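Local coordinates for Lmo0181 protein (Listeria monocytogenes serovar 1/2a, PDB 5F7V) that binds the cyclic glucan cycloalternan and probably delivers it to an ABC transporter as a membrane-anchored extracellular solute-binding lipoprotein, at residues A[145-148]-A[149-153]; A[344-347]-A[348-351]; A[391-394]-A[395-399]. One frame throughout, in Å; residues are numbered along the deposited sequence.

Three short-range contacts illustrate how a bilobed binding protein shapes its helix ends and the loops before them. Contacts 1 and 3 lie at the surface; contact 2 is partly buried, closer to the centre of the molecule. No two share a helix or strand: contact 1 leads into helix 153-163, contact 2 leaves helix 343-347, and contact 3 ends helix 382-397. The centres of contacts 1 and 2 are about 14 Å apart (nearest atoms about 5 Å, no touch); that of contact 3 lies about 37 and 33 Å from theirs. Hydroxyl bonds and bridging waters recur throughout. A CH-pi contact distinguishes contact 1, the shift to i+3 bonds contact 2, and a positive-phi glycine after the helix contact 3.

Contact 1: A[145-148]-A[149-153]; sequences EYPT and ADWTW
T148 and W151 close a type I beta turn, in which W151 N donates to T148 O at 3.2 Å and 160°, coming from well above the carbonyl plane. The threonine hydroxyl adds a second tie across the same turn, since D150 N donates to T148 OG1 at 3.1 Å. Its OG1 lies between the backbone N and the carbonyl carbon (chi1 80°), a placement that turns the oxygen toward the amides of the turn. Once the chain has reversed, the indole of W151 folds back over the residues before it. P147 CA sits 3.4 Å from the centroid of the six-membered ring of W151, only 8° off its normal, a CH-pi contact over the face. The pyrrolidine ring extends the packing, with P147 CB 3.7 Å from W151 CZ3. The indole N-H is satisfied too: one water accepts from W151 NE1 at 2.8 Å and donates to Y146 O, which would help to set the rotation of the ring. D150 OD1 makes a salt bridge with K276. The hydroxyl bond forms an ST turn, superposed on the type I beta turn closed by W151 N, directly ahead of T152, the N-cap of helix 153-163.

Contact 2: A[344-347]-A[348-351]; sequences AVFE and SLQY
S348 and A344 meet one helical turn apart, and the serine is bonded twice to the same carbonyl. S348 OG donates to A344 O at 2.8 Å and S348 N donates to it at 3.0 Å, the two donors reaching the oxygen from opposite faces of its plane. The hydroxyl can do this because OG stands beside the backbone N, opposite the carbonyl carbon (chi1 -65°), so that it folds back along the helix. This is a familiar way for serine to spend its hydroxyl within a helix, and it gives a buried polar group a partner close at hand.

E347 contributes mainly through its backbone. E347 O accepts from Q350 N at 3.3 Å and also from a water at 2.9 Å, and that water is linked weakly to Q350 NE2. The ring of Y351 draws up beside the same carbonyl, with CE2 3.5 Å from E347 O.

At L349 the helix end passes from i+4 to i+3 bonding: L349 N donates to F346 O at 3.1 Å, and Q350 N and Y351 N likewise reach three residues back, the latter to S348 O. L349 CB and CG lie against the F346 carbonyl, and L349 CD1 comes 4.2 Å from F346 CD1, a light apolar touch. V345 O is taken instead by N129 ND2.

The exit thus settles among several elements: V345 and F346 pack on helix 327-335 and strand 321-322, S348 and L349 on strand 119-135, and Y351 pairs by its backbone with T278, where strand 352-353 begins to run parallel to strand 278-287.

Contact 3: A[391-394]-A[395-399]; sequences DNIN and KTMGF
N394 and F399 bring helix 382-397 to its end, and N394 O is the acceptor on which the ending turns. F399 N donates to it at 3.1 Å and 152°, in the carbonyl plane on a lone pair; G398 N adds a weak bond, and a water a further weak one. The same water donates more firmly to F399 O at 2.7 Å, bridging the last turn to the departing chain. G398 makes the reversal with positive phi (74°). With its 6→1 bond from F399 N the end is Schellman-like, but it lacks the 5→2 bond of the full motif.

Two residues earlier, N392 O is gripped from opposite faces of its plane: T396 N and T396 OG1 each donate to N392 O at 2.9 Å. The hydroxyl in turn receives a bond from a second water, which accepts from N392 ND2 at 2.9 Å, so both side chains share one solvent bridge. K395 N and M397 N make ordinary helical bonds to D391 O and I393 O.

The side chains close over this frame. N394 OD1 lies at the edge of the F399 ring, 3.5 Å from CD2, while N394 ND2 bonds weakly to E390; I393 CG2 reaches F399 CE2 at 3.7 Å. D391 OD2 is held by a salt bridge with K387. On the inner side, N392, I393 and T396 rest against helix 361-376, and M397 touches F194 in a neighbouring loop.

Contact 1: A[145-148]-A[149-153]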
ATOM      1  N   GLU A 145     -10.071 -12.867  23.345  1.00  9.75           N
ATOM      2  CA  GLU A 145      -9.740 -13.815  22.272  1.00 10.13           C
ATOM      3  C   GLU A 145      -9.210 -13.081  21.031  1.00  8.23           C
ATOM      4  O   GLU A 145      -9.634 -11.987  20.699  1.00  7.52           O
ATOM      5  CB  GLU A 145     -10.980 -14.619  21.899  1.00 11.99           C
ATOM      6  CG  GLU A 145     -11.537 -15.440  23.056  1.00 15.09           C
ATOM      7  CD  GLU A 145     -10.591 -16.449  23.659  1.00 17.63           C
ATOM      8  OE1 GLU A 145      -9.710 -16.999  22.953  1.00 20.61           O
ATOM      9  OE2 GLU A 145     -10.692 -16.763  24.875  1.00 21.88           O
ATOM     10  N   TYR A 146      -8.262 -13.708  20.345  1.00  7.65           N
ATOM     11  CA  TYR A 146      -7.597 -13.121  19.187  1.00  6.76           C
ATOM     12  C   TYR A 146      -8.564 -12.899  18.023  1.00  6.26           C
ATOM     13  O   TYR A 146      -9.559 -13.595  17.836  1.00  6.81           O
ATOM     14  CB  TYR A 146      -6.458 -14.038  18.700  1.00  7.25           C
ATOM     15  CG  TYR A 146      -5.406 -14.367  19.735  1.00  7.65           C
ATOM     16  CD1 TYR A 146      -5.067 -13.516  20.782  1.00  7.40           C
ATOM     17  CD2 TYR A 146      -4.699 -15.561  19.646  1.00  8.52           C
ATOM     18  CE1 TYR A 146      -4.077 -13.854  21.688  1.00  7.82           C
ATOM     19  CE2 TYR A 146      -3.722 -15.894  20.550  1.00  9.00           C
ATOM     20  CZ  TYR A 146      -3.395 -15.053  21.596  1.00  8.64           C
ATOM     21  OH  TYR A 146      -2.443 -15.382  22.528  1.00  9.35           O
ATOM     22  N   PRO A 147      -8.248 -11.926  17.158  1.00  5.46           N
ATOM     23  CA  PRO A 147      -9.029 -11.791  15.924  1.00  5.37           C
ATOM     24  C   PRO A 147      -9.148 -13.073  15.108  1.00  6.17           C
ATOM     25  O   PRO A 147      -8.171 -13.793  14.982  1.00  6.62           O
ATOM     26  CB  PRO A 147      -8.202 -10.775  15.140  1.00  5.23           C
ATOM     27  CG  PRO A 147      -7.478  -9.958  16.174  1.00  4.98           C
ATOM     28  CD  PRO A 147      -7.115 -10.984  17.228  1.00  5.28           C
ATOM     29  N   THR A 148     -10.303 -13.274  14.490  1.00  6.40           N
ATOM     30  CA  THR A 148     -10.534 -14.391  13.598  1.00  7.68           C
ATOM     31  C   THR A 148     -10.900 -13.811  12.247  1.00  7.87           C
ATOM     32  O   THR A 148     -11.315 -12.664  12.081  1.00  7.10           O
ATOM     33  CB  THR A 148     -11.670 -15.333  14.050  1.00  8.47           C
ATOM     34  OG1 THR A 148     -12.917 -14.737  13.676  1.00  8.44           O
ATOM     35  CG2 THR A 148     -11.616 -15.600  15.549  1.00  8.53           C
ATOM     36  N   ALA A 149     -10.803 -14.666  11.243  1.00  9.36           N
ATOM     37  CA  ALA A 149     -11.094 -14.340   9.872  1.00 10.10           C
ATOM     38  C   ALA A 149     -12.602 -14.200   9.655  1.00 10.35           C
ATOM     39  O   ALA A 149     -13.010 -13.716   8.594  1.00 11.56           O
ATOM     40  CB  ALA A 149     -10.533 -15.428   8.947  1.00 11.80           C
ATOM     41  N   ASP A 150     -13.423 -14.569  10.621  1.00 10.16           N
ATOM     42  CA  ASP A 150     -14.854 -14.316  10.436  1.00 10.32           C
ATOM     43  C   ASP A 150     -15.429 -13.307  11.384  1.00  8.41           C
ATOM     44  O   ASP A 150     -16.644 -13.129  11.414  1.00  8.60           O
ATOM     45  CB  ASP A 150     -15.597 -15.616  10.374  1.00 12.51           C
ATOM     46  CG  ASP A 150     -15.351 -16.291   9.016  1.00 14.51           C
ATOM     47  OD1 ASP A 150     -15.683 -15.874   7.843  1.00 15.79           O
ATOM     48  OD2 ASP A 150     -14.740 -17.343   9.148  1.00 16.79           O
ATOM     49  N   TRP A 151     -14.552 -12.568  12.059  1.00  6.92           N
ATOM     50  CA  TRP A 151     -15.030 -11.364  12.705  1.00  5.76           C
ATOM     51  C   TRP A 151     -15.690 -10.423  11.698  1.00  5.22           C
ATOM     52  O   TRP A 151     -15.269 -10.337  10.552  1.00  5.51           O
ATOM     53  CB  TRP A 151     -13.826 -10.666  13.295  1.00  5.24           C
ATOM     54  CG  TRP A 151     -13.424 -11.054  14.698  1.00  5.32           C
ATOM     55  CD1 TRP A 151     -13.854 -12.092  15.457  1.00  5.95           C
ATOM     56  CD2 TRP A 151     -12.524 -10.288  15.514  1.00  5.12           C
ATOM     57  NE1 TRP A 151     -13.279 -12.015  16.712  1.00  5.99           N
ATOM     58  CE2 TRP A 151     -12.462 -10.926  16.759  1.00  5.44           C
ATOM     59  CE3 TRP A 151     -11.784  -9.112  15.304  1.00  4.87           C
ATOM     60  CZ2 TRP A 151     -11.669 -10.400  17.810  1.00  5.46           C
ATOM     61  CZ3 TRP A 151     -10.971  -8.609  16.365  1.00  4.91           C
ATOM     62  CH2 TRP A 151     -10.964  -9.269  17.556  1.00  5.21           C
ATOM     63  N   THR A 152     -16.672  -9.683  12.202  1.00  4.54           N
ATOM     64  CA  THR A 152     -17.155  -8.491  11.531  1.00  4.25           C
ATOM     65  C   THR A 152     -16.733  -7.280  12.350  1.00  3.80           C
ATOM     66  O   THR A 152     -16.160  -7.400  13.440  1.00  3.68           O
ATOM     67  CB  THR A 152     -18.674  -8.519  11.266  1.00  4.54           C
ATOM     68  OG1 THR A 152     -19.392  -8.510  12.512  1.00  4.59           O
ATOM     69  CG2 THR A 152     -19.064  -9.699  10.405  1.00  5.28           C
ATOM     70  N   TRP A 153     -17.027  -6.083  11.837  1.00  3.75           N
ATOM     71  CA  TRP A 153     -16.652  -4.857  12.576  1.00  3.68           C
ATOM     72  C   TRP A 153     -17.054  -4.909  14.029  1.00  3.69           C
ATOM     73  O   TRP A 153     -16.268  -4.501  14.905  1.00  3.75           O
ATOM     74  CB  TRP A 153     -17.317  -3.621  11.991  1.00  3.93           C
ATOM     75  CG  TRP A 153     -16.863  -3.238  10.616  1.00  4.24           C
ATOM     76  CD1 TRP A 153     -15.759  -3.651   9.898  1.00  4.44           C
ATOM     77  CD2 TRP A 153     -17.524  -2.263   9.814  1.00  4.66           C
ATOM     78  NE1 TRP A 153     -15.738  -2.995   8.682  1.00  5.05           N
ATOM     79  CE2 TRP A 153     -16.809  -2.149   8.595  1.00  5.16           C
ATOM     80  CE3 TRP A 153     -18.690  -1.513   9.993  1.00  4.84           C
ATOM     81  CZ2 TRP A 153     -17.221  -1.271   7.579  1.00  5.84           C
ATOM     82  CZ3 TRP A 153     -19.110  -0.679   8.957  1.00  5.40           C
ATOM     83  CH2 TRP A 153     -18.368  -0.562   7.805  1.00  5.88           C
TER
HETATM   84  O   HOH W   1     -12.129 -13.460  18.836  1.00 17.20           O

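Contact 2: A[344-347]-A[348-351]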
ATOM      1  N   ALA A 344      -2.723 -15.744   6.388  1.00  6.80           N
ATOM      2  CA  ALA A 344      -3.685 -14.645   6.308  1.00  6.28           C
ATOM      3  C   ALA A 344      -3.377 -13.702   5.159  1.00  5.88           C
ATOM      4  O   ALA A 344      -4.294 -13.115   4.583  1.00  5.76           O
ATOM      5  CB  ALA A 344      -3.728 -13.836   7.599  1.00  6.01           C
ATOM      6  N   VAL A 345      -2.105 -13.524   4.801  1.00  5.71           N
ATOM      7  CA  VAL A 345      -1.732 -12.636   3.708  1.00  5.59           C
ATOM      8  C   VAL A 345      -2.331 -13.157   2.403  1.00  5.98           C
ATOM      9  O   VAL A 345      -2.872 -12.388   1.610  1.00  5.99           O
ATOM     10  CB  VAL A 345      -0.186 -12.540   3.634  1.00  5.55           C
ATOM     11  CG1 VAL A 345       0.235 -11.724   2.423  1.00  5.65           C
ATOM     12  CG2 VAL A 345       0.444 -11.974   4.909  1.00  5.33           C
ATOM     13  N   PHE A 346      -2.203 -14.459   2.176  1.00  6.48           N
ATOM     14  CA  PHE A 346      -2.719 -15.052   0.943  1.00  7.17           C
ATOM     15  C   PHE A 346      -4.223 -15.243   1.003  1.00  7.42           C
ATOM     16  O   PHE A 346      -4.892 -15.041  -0.011  1.00  7.91           O
ATOM     17  CB  PHE A 346      -1.950 -16.352   0.650  1.00  7.80           C
ATOM     18  CG  PHE A 346      -0.499 -16.085   0.495  1.00  7.80           C
ATOM     19  CD1 PHE A 346      -0.001 -15.593  -0.687  1.00  8.19           C
ATOM     20  CD2 PHE A 346       0.341 -16.250   1.580  1.00  7.61           C
ATOM     21  CE1 PHE A 346       1.362 -15.296  -0.781  1.00  8.18           C
ATOM     22  CE2 PHE A 346       1.688 -15.943   1.500  1.00  7.62           C
ATOM     23  CZ  PHE A 346       2.186 -15.486   0.307  1.00  7.85           C
ATOM     24  N   GLU A 347      -4.766 -15.608   2.162  1.00  7.36           N
ATOM     25  CA  GLU A 347      -6.236 -15.732   2.276  1.00  7.72           C
ATOM     26  C   GLU A 347      -6.905 -14.405   1.930  1.00  7.10           C
ATOM     27  O   GLU A 347      -7.975 -14.390   1.306  1.00  7.42           O
ATOM     28  CB  GLU A 347      -6.609 -16.110   3.701  1.00  8.03           C
ATOM     29  CG  GLU A 347      -6.258 -17.536   4.053  1.00  9.11           C
ATOM     30  CD  GLU A 347      -6.193 -17.789   5.555  1.00  9.64           C
ATOM     31  OE1 GLU A 347      -6.381 -16.851   6.362  1.00  9.97           O
ATOM     32  OE2 GLU A 347      -5.966 -18.974   5.890  1.00 11.83           O
ATOM     33  N   SER A 348      -6.275 -13.284   2.288  1.00  6.31           N
ATOM     34  CA  SER A 348      -6.851 -11.962   2.045  1.00  6.03           C
ATOM     35  C   SER A 348      -7.040 -11.677   0.564  1.00  6.41           C
ATOM     36  O   SER A 348      -7.937 -10.908   0.229  1.00  6.41           O
ATOM     37  CB  SER A 348      -5.977 -10.895   2.695  1.00  5.55           C
ATOM     38  OG  SER A 348      -5.929 -10.951   4.109  1.00  5.31           O
ATOM     39  N   LEU A 349      -6.265 -12.292  -0.327  1.00  6.81           N
ATOM     40  CA  LEU A 349      -6.359 -12.001  -1.752  1.00  7.33           C
ATOM     41  C   LEU A 349      -7.692 -12.369  -2.354  1.00  7.89           C
ATOM     42  O   LEU A 349      -8.089 -11.766  -3.340  1.00  8.26           O
ATOM     43  CB  LEU A 349      -5.228 -12.682  -2.489  1.00  7.76           C
ATOM     44  CG  LEU A 349      -3.815 -12.237  -2.109  1.00  7.34           C
ATOM     45  CD1 LEU A 349      -2.795 -13.168  -2.719  1.00  7.82           C
ATOM     46  CD2 LEU A 349      -3.576 -10.801  -2.542  1.00  7.22           C
ATOM     47  N   GLN A 350      -8.426 -13.305  -1.764  1.00  8.06           N
ATOM     48  CA  GLN A 350      -9.759 -13.632  -2.247  1.00  8.67           C
ATOM     49  C   GLN A 350     -10.705 -12.421  -2.259  1.00  8.37           C
ATOM     50  O   GLN A 350     -11.581 -12.285  -3.095  1.00  8.93           O
ATOM     51  CB  GLN A 350     -10.406 -14.724  -1.382  1.00  9.01           C
ATOM     52  CG  GLN A 350     -11.748 -15.182  -1.933  1.00  9.94           C
ATOM     53  CD  GLN A 350     -12.403 -16.359  -1.196  1.00 10.61           C
ATOM     54  OE1 GLN A 350     -13.626 -16.524  -1.170  1.00 11.24           O
ATOM     55  NE2 GLN A 350     -11.589 -17.154  -0.548  1.00 10.77           N
ATOM     56  N   TYR A 351     -10.504 -11.520  -1.299  1.00  7.56           N
ATOM     57  CA  TYR A 351     -11.454 -10.430  -1.057  1.00  7.28           C
ATOM     58  C   TYR A 351     -10.912  -9.106  -1.528  1.00  7.21           C
ATOM     59  O   TYR A 351     -11.445  -8.078  -1.162  1.00  6.77           O
ATOM     60  CB  TYR A 351     -11.786 -10.351   0.442  1.00  6.73           C
ATOM     61  CG  TYR A 351     -11.921 -11.715   1.076  1.00  6.99           C
ATOM     62  CD1 TYR A 351     -12.945 -12.580   0.690  1.00  7.68           C
ATOM     63  CD2 TYR A 351     -11.001 -12.141   2.033  1.00  6.69           C
ATOM     64  CE1 TYR A 351     -13.053 -13.824   1.284  1.00  8.06           C
ATOM     65  CE2 TYR A 351     -11.110 -13.409   2.590  1.00  7.06           C
ATOM     66  CZ  TYR A 351     -12.105 -14.249   2.238  1.00  7.75           C
ATOM     67  OH  TYR A 351     -12.221 -15.510   2.792  1.00  8.54           O
TER
HETATM   68  O   HOH W   2      -9.395 -16.870   1.190  1.00 12.09           O

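Contact 3: A[391-394]-A[395-399]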
ATOM      1  N   ASP A 391     -18.547  16.688  -3.636  1.00  5.61           N
ATOM      2  CA  ASP A 391     -18.476  17.958  -4.382  1.00  6.05           C
ATOM      3  C   ASP A 391     -17.118  18.188  -5.021  1.00  6.05           C
ATOM      4  O   ASP A 391     -17.031  18.595  -6.186  1.00  6.50           O
ATOM      5  CB  ASP A 391     -18.797  19.114  -3.447  1.00  6.36           C
ATOM      6  CG  ASP A 391     -20.230  19.078  -2.910  1.00  6.75           C
ATOM      7  OD1 ASP A 391     -21.081  18.453  -3.596  1.00  7.13           O
ATOM      8  OD2 ASP A 391     -20.549  19.649  -1.837  1.00  7.33           O
ATOM      9  N   ASN A 392     -16.059  17.902  -4.264  1.00  5.75           N
ATOM     10  CA  ASN A 392     -14.719  18.152  -4.782  1.00  5.91           C
ATOM     11  C   ASN A 392     -14.375  17.191  -5.925  1.00  5.82           C
ATOM     12  O   ASN A 392     -13.767  17.597  -6.904  1.00  5.99           O
ATOM     13  CB  ASN A 392     -13.706  17.980  -3.641  1.00  5.92           C
ATOM     14  CG  ASN A 392     -12.288  18.107  -4.128  1.00  6.24           C
ATOM     15  OD1 ASN A 392     -11.896  19.213  -4.464  1.00  7.51           O
ATOM     16  ND2 ASN A 392     -11.590  17.015  -4.249  1.00  6.17           N
ATOM     17  N   ILE A 393     -14.752  15.920  -5.795  1.00  5.53           N
ATOM     18  CA  ILE A 393     -14.549  14.958  -6.885  1.00  5.68           C
ATOM     19  C   ILE A 393     -15.323  15.384  -8.120  1.00  6.10           C
ATOM     20  O   ILE A 393     -14.788  15.370  -9.233  1.00  6.20           O
ATOM     21  CB  ILE A 393     -14.894  13.530  -6.445  1.00  5.55           C
ATOM     22  CG1 ILE A 393     -13.872  13.055  -5.423  1.00  5.38           C
ATOM     23  CG2 ILE A 393     -14.962  12.613  -7.659  1.00  5.76           C
ATOM     24  CD1 ILE A 393     -14.222  11.791  -4.701  1.00  5.38           C
ATOM     25  N   ASN A 394     -16.575  15.776  -7.954  1.00  6.18           N
ATOM     26  CA  ASN A 394     -17.377  16.216  -9.106  1.00  6.74           C
ATOM     27  C   ASN A 394     -16.736  17.372  -9.828  1.00  7.45           C
ATOM     28  O   ASN A 394     -16.675  17.353 -11.038  1.00  7.86           O
ATOM     29  CB  ASN A 394     -18.755  16.654  -8.657  1.00  6.63           C
ATOM     30  CG  ASN A 394     -19.645  15.503  -8.262  1.00  6.38           C
ATOM     31  OD1 ASN A 394     -19.453  14.376  -8.664  1.00  6.34           O
ATOM     32  ND2 ASN A 394     -20.685  15.812  -7.521  1.00  6.29           N
ATOM     33  N   LYS A 395     -16.231  18.347  -9.083  1.00  8.07           N
ATOM     34  CA  LYS A 395     -15.582  19.514  -9.723  1.00  9.45           C
ATOM     35  C   LYS A 395     -14.258  19.137 -10.355  1.00  9.41           C
ATOM     36  O   LYS A 395     -13.978  19.531 -11.501  1.00 10.13           O
ATOM     37  CB  LYS A 395     -15.415  20.633  -8.698  1.00 10.51           C
ATOM     38  CG  LYS A 395     -16.738  21.205  -8.242  1.00 12.14           C
ATOM     39  CD  LYS A 395     -17.886  21.312  -9.251  1.00 14.31           C
ATOM     40  CE  LYS A 395     -19.128  21.969  -8.653  1.00 15.81           C
ATOM     41  NZ  LYS A 395     -18.811  23.275  -8.004  1.00 17.51           N
ATOM     42  N   THR A 396     -13.436  18.369  -9.658  1.00  9.05           N
ATOM     43  CA  THR A 396     -12.127  17.990 -10.167  1.00  9.51           C
ATOM     44  C   THR A 396     -12.250  17.164 -11.450  1.00  9.92           C
ATOM     45  O   THR A 396     -11.494  17.365 -12.421  1.00 10.35           O
ATOM     46  CB  THR A 396     -11.356  17.205  -9.090  1.00  9.28           C
ATOM     47  OG1 THR A 396     -11.148  18.099  -7.986  1.00  9.50           O
ATOM     48  CG2 THR A 396     -10.002  16.666  -9.609  1.00  9.51           C
ATOM     49  N   MET A 397     -13.207  16.243 -11.501  1.00 10.06           N
ATOM     50  CA  MET A 397     -13.306  15.288 -12.604  1.00 10.57           C
ATOM     51  C   MET A 397     -14.377  15.627 -13.625  1.00 10.60           C
ATOM     52  O   MET A 397     -14.538  14.915 -14.618  1.00 11.25           O
ATOM     53  CB  MET A 397     -13.521  13.897 -12.037  1.00 10.86           C
ATOM     54  CG  MET A 397     -12.303  13.448 -11.247  1.00 11.53           C
ATOM     55  SD  MET A 397     -12.363  11.765 -10.619  1.00 13.85           S
ATOM     56  CE  MET A 397     -12.294  10.821 -12.131  1.00 13.60           C
ATOM     57  N   GLY A 398     -15.135  16.688 -13.373  1.00 10.52           N
ATOM     58  CA  GLY A 398     -16.090  17.202 -14.346  1.00 10.87           C
ATOM     59  C   GLY A 398     -17.329  16.350 -14.500  1.00 10.52           C
ATOM     60  O   GLY A 398     -17.829  16.211 -15.610  1.00 11.09           O
ATOM     61  N   PHE A 399     -17.819  15.765 -13.413  1.00  9.76           N
ATOM     62  CA  PHE A 399     -18.925  14.828 -13.479  1.00  9.62           C
ATOM     63  C   PHE A 399     -20.277  15.499 -13.669  1.00 10.56           C
ATOM     64  O   PHE A 399     -20.512  16.574 -13.115  1.00 11.41           O
ATOM     65  CB  PHE A 399     -18.954  13.952 -12.240  1.00  8.73           C
ATOM     66  CG  PHE A 399     -17.839  12.948 -12.109  1.00  8.06           C
ATOM     67  CD1 PHE A 399     -17.074  12.513 -13.180  1.00  8.18           C
ATOM     68  CD2 PHE A 399     -17.609  12.340 -10.883  1.00  7.32           C
ATOM     69  CE1 PHE A 399     -16.116  11.525 -13.017  1.00  7.82           C
ATOM     70  CE2 PHE A 399     -16.646  11.379 -10.714  1.00  7.09           C
ATOM     71  CZ  PHE A 399     -15.892  10.962 -11.786  1.00  7.45           C
TER
HETATM   72  O   HOH W   3      -9.339  17.348  -5.991  1.00 13.60           O
HETATM   73  O   HOH W   4     -19.316  18.669 -11.930  1.00 30.75           O